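PDB 1NTH: monomethylamine methyltransferase MtmB1 from Methanosarcina barkeri, which catalyses transfer of the methyl group of monomethylamine to the corrinoid cofactor of its partner protein MtmC, a step of methanogenesis from methylamine. Local coordinates for residues 190-194 with 195-199; 368-371 with 372-376. All coordinates share one frame; numbering follows the deposited sequence.

Interaction 1 (190-194 with 195-199)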
loop_
_atom_site.group_PDB
_atom_site.type_symbol
_atom_site.label_atom_id
_atom_site.label_comp_id
_atom_site.label_asym_id
_atom_site.label_seq_id
_atom_site.Cartn_x
_atom_site.Cartn_y
_atom_site.Cartn_z
ATOM N N ALA A 190 -1.105 -18.029 12.132
ATOM C CA ALA A 190 -1.976 -18.971 12.815
ATOM C C ALA A 190 -3.403 -18.486 12.682
ATOM O O ALA A 190 -4.315 -19.286 12.451
ATOM C CB ALA A 190 -1.588 -19.048 14.285
ATOM N N CYS A 191 -3.595 -17.177 12.853
ATOM C CA CYS A 191 -4.917 -16.592 12.744
ATOM C C CYS A 191 -5.439 -16.795 11.323
ATOM O O CYS A 191 -6.618 -17.089 11.138
ATOM C CB CYS A 191 -4.851 -15.107 13.083
ATOM S SG CYS A 191 -4.512 -14.774 14.836
ATOM N N ALA A 192 -4.565 -16.644 10.329
ATOM C CA ALA A 192 -4.965 -16.828 8.937
ATOM C C ALA A 192 -5.426 -18.263 8.699
ATOM O O ALA A 192 -6.404 -18.502 7.981
ATOM C CB ALA A 192 -3.810 -16.492 8.014
ATOM N N MET A 193 -4.724 -19.220 9.298
ATOM C CA MET A 193 -5.089 -20.625 9.143
ATOM C C MET A 193 -6.437 -20.920 9.788
ATOM O O MET A 193 -7.114 -21.883 9.419
ATOM C CB MET A 193 -4.005 -21.529 9.737
ATOM C CG MET A 193 -2.757 -21.592 8.871
ATOM S SD MET A 193 -1.564 -22.802 9.463
ATOM C CE MET A 193 -2.503 -24.287 9.246
ATOM N N ALA A 194 -6.831 -20.083 10.745
ATOM C CA ALA A 194 -8.116 -20.238 11.419
ATOM C C ALA A 194 -9.197 -19.452 10.674
ATOM O O ALA A 194 -10.326 -19.335 11.148
ATOM C CB ALA A 194 -8.017 -19.755 12.861
ATOM N N GLY A 195 -8.836 -18.908 9.515
ATOM C CA GLY A 195 -9.784 -18.150 8.714
ATOM C C GLY A 195 -10.026 -16.726 9.181
ATOM O O GLY A 195 -11.043 -16.120 8.845
ATOM N N ARG A 196 -9.084 -16.179 9.945
ATOM C CA ARG A 196 -9.224 -14.821 10.465
ATOM C C ARG A 196 -7.875 -14.106 10.359
ATOM O O ARG A 196 -7.278 -13.727 11.368
ATOM C CB ARG A 196 -9.684 -14.898 11.925
ATOM C CG ARG A 196 -10.900 -15.808 12.117
ATOM C CD ARG A 196 -11.230 -16.014 13.589
ATOM N NE ARG A 196 -11.729 -14.792 14.216
ATOM C CZ ARG A 196 -11.975 -14.667 15.516
ATOM N NH1 ARG A 196 -11.765 -15.692 16.337
ATOM N NH2 ARG A 196 -12.433 -13.519 15.997
ATOM N N PRO A 197 -7.393 -13.891 9.125
ATOM C CA PRO A 197 -6.110 -13.234 8.841
ATOM C C PRO A 197 -5.899 -11.859 9.469
ATOM O O PRO A 197 -4.767 -11.485 9.790
ATOM C CB PRO A 197 -6.085 -13.144 7.310
ATOM C CG PRO A 197 -7.062 -14.190 6.859
ATOM C CD PRO A 197 -8.152 -14.116 7.879
ATOM N N GLY A 198 -6.985 -11.113 9.639
ATOM C CA GLY A 198 -6.886 -9.768 10.176
ATOM C C GLY A 198 -7.026 -9.571 11.672
ATOM O O GLY A 198 -7.158 -8.433 12.123
ATOM N N MET A 199 -6.991 -10.647 12.453
ATOM C CA MET A 199 -7.118 -10.491 13.901
ATOM C C MET A 199 -6.009 -9.628 14.486
ATOM O O MET A 199 -4.842 -9.767 14.125
ATOM C CB MET A 199 -7.100 -11.851 14.606
ATOM C CG MET A 199 -8.388 -12.633 14.481
ATOM S SD MET A 199 -8.290 -14.157 15.451
ATOM C CE MET A 199 -8.691 -13.553 17.096
#
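Arg196 N reaches back to Cys191 O over 2.9 Å, and Gly195 N bonds to Ala192 O, so two successive carbonyls at the end of helix 174-193 find donors in the chain that leaves it. The two bonds differ in approach. Arg196 N comes in at a C=O...N angle of 144°, moderately tilted from the carbonyl plane, whereas Gly195 N stands well above the plane of the Ala192 carbonyl. Gly195 takes a positive phi of 79°, the conformation that glycine adopts readily and that reverses the chain at C-prime.

Side chains close the packed, buried side. With SG anti to its own carbonyl carbon (chi1 -69°), Cys191 turns its sulfur toward Met199, whose SD and CB each lie 3.9 Å from Cys191 SG. Ile156 of strand 155-156 touches both side chains.

The looser side is that of Arg196 and Pro197, both partly exposed. Pro197 lies against Ala192, its CG 4.0 Å from Ala192 CA and its CB 4.1 Å from Ala192 CB. Against the helix end it is the root of the arginine that lies close, Arg196 CB near Cys191 O and CG 3.7 Å from Ala194 O; a bend at chi3 then carries the guanidinium away from the helix. Met199, from the same segment, covers one guanidinium face, its SD 3.6 Å above the plane and offset toward the rim, while the nitrogens bond to the carbonyls of Val153 and Ala148. Pro197 also packs on Lys250 of a third subunit, and Met193 O accepts a bond from Arg165 of a second subunit, placing the helix end at an assembly interface. Paired 6→1 and 5→2-type bonds with glycine at C-prime define the Schellman motif, which here terminates helix 174-193.

Interaction 2 (368-371 with 372-376)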
loop_
_atom_site.group_PDB
_atom_site.type_symbol
_atom_site.label_atom_id
_atom_site.label_comp_id
_atom_site.label_asym_id
_atom_site.label_seq_id
_atom_site.Cartn_x
_atom_site.Cartn_y
_atom_site.Cartn_z
ATOM N N ALA A 368 -3.537 -16.724 31.356
ATOM C CA ALA A 368 -2.217 -17.262 31.658
ATOM C C ALA A 368 -2.362 -18.305 32.764
ATOM O O ALA A 368 -2.021 -18.060 33.921
ATOM C CB ALA A 368 -1.287 -16.154 32.097
ATOM N N SER A 369 -2.886 -19.465 32.389
ATOM C CA SER A 369 -3.101 -20.558 33.327
ATOM C C SER A 369 -1.799 -21.003 33.983
ATOM O O SER A 369 -0.712 -20.755 33.459
ATOM C CB SER A 369 -3.757 -21.729 32.599
ATOM O OG SER A 369 -4.934 -21.286 31.943
ATOM N N ALA A 370 -1.918 -21.664 35.133
ATOM C CA ALA A 370 -0.751 -22.129 35.876
ATOM C C ALA A 370 0.161 -20.948 36.190
ATOM O O ALA A 370 1.389 -21.076 36.190
ATOM C CB ALA A 370 0.003 -23.184 35.073
ATOM N N LYS A 371 -0.457 -19.800 36.454
ATOM C CA LYS A 371 0.253 -18.566 36.781
ATOM C C LYS A 371 1.177 -18.082 35.666
ATOM O O LYS A 371 2.052 -17.246 35.894
ATOM C CB LYS A 371 1.047 -18.743 38.081
ATOM C CG LYS A 371 0.172 -19.147 39.259
ATOM C CD LYS A 371 0.968 -19.283 40.549
ATOM C CE LYS A 371 0.095 -19.859 41.652
ATOM N NZ LYS A 371 0.849 -20.026 42.929
ATOM N N GLY A 372 0.977 -18.619 34.467
ATOM C CA GLY A 372 1.767 -18.222 33.314
ATOM C C GLY A 372 3.256 -18.502 33.354
ATOM O O GLY A 372 4.021 -17.873 32.624
ATOM N N VAL A 373 3.679 -19.454 34.182
ATOM C CA VAL A 373 5.098 -19.771 34.287
ATOM C C VAL A 373 5.452 -21.199 33.890
ATOM O O VAL A 373 6.611 -21.603 33.999
ATOM C CB VAL A 373 5.612 -19.529 35.720
ATOM C CG1 VAL A 373 5.402 -18.073 36.104
ATOM C CG2 VAL A 373 4.895 -20.453 36.694
ATOM N N VAL A 374 4.467 -21.965 33.433
ATOM C CA VAL A 374 4.727 -23.343 33.035
ATOM C C VAL A 374 4.567 -23.493 31.527
ATOM O O VAL A 374 3.502 -23.225 30.969
ATOM C CB VAL A 374 3.776 -24.325 33.751
ATOM C CG1 VAL A 374 4.146 -25.758 33.392
ATOM C CG2 VAL A 374 3.856 -24.116 35.261
ATOM N N THR A 375 5.640 -23.929 30.878
ATOM C CA THR A 375 5.653 -24.100 29.433
ATOM C C THR A 375 4.478 -24.897 28.876
ATOM O O THR A 375 4.162 -25.992 29.348
ATOM C CB THR A 375 6.967 -24.759 28.978
ATOM O OG1 THR A 375 8.069 -23.961 29.423
ATOM C CG2 THR A 375 7.015 -24.871 27.458
ATOM N N ASP A 376 3.835 -24.312 27.869
ATOM C CA ASP A 376 2.700 -24.902 27.166
ATOM C C ASP A 376 1.418 -25.129 27.963
ATOM O O ASP A 376 0.504 -25.796 27.477
ATOM C CB ASP A 376 3.124 -26.214 26.492
ATOM C CG ASP A 376 4.235 -26.014 25.476
ATOM O OD1 ASP A 376 4.281 -24.929 24.853
ATOM O OD2 ASP A 376 5.056 -26.940 25.285
HETATM O O HOH W 1 1.846 -21.249 32.165
#
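Gly372 N donates to Ser369 O over 2.9 Å, closing a type I' beta turn from Ser369 to Gly372 whose central residues, Ala370 and Lys371, have positive phi, 57° and 61°; Gly372 continues with positive phi. The donor stands above the Ser369 carbonyl plane. One residue on, Val373 N points almost straight at Ala370 O, but at 3.5 Å this bond is weak. A water adds a second link, donating to Ser369 O and accepting from Val374 N at 3.0 Å, so that the Ser369 carbonyl serves two donors.

Few side chains meet. Ala370 CB touches Val374 CG2 at 4.0 Å; chi1 of -176° sets CG1 of that valine anti to the backbone N and puts CG2 on the alanine side. Ala368 CB lies 3.9 Å from Gly372 CA, while Val373 lays CG1 by Lys371 O and CG2 by Ala370 O.

The extended chain of Lys371 leads away from 372-376 to a weak bond from NZ to Trp303 O, and Ser369 OG bonds to Glu382 of helix 380-393. The turn follows strand 363-366 of the parallel barrel sheet and precedes helix 380-393, with Asp376 beside strand 134-135.

How the interactions relate
Both interactions are local turns in which glycine at positive phi donates its N-H to a carbonyl three residues back, yet they do different work. Interaction 1 ends a regular right-handed helix, is largely buried, and adds sulfur and proline contacts and links to two other subunits. Interaction 2 is a type I' turn in a loop after a barrel strand, partly buried, with sparser aliphatic contacts, a bridging water and no other chain touching it. The centres of interaction 1 and interaction 2 are about 24 Å apart, and the nearest atoms of interaction 1 and interaction 2 are about 13 Å apart. Interaction 1 is farther from the centre of the chain yet more buried, consistent with the neighbouring subunits that pack against it.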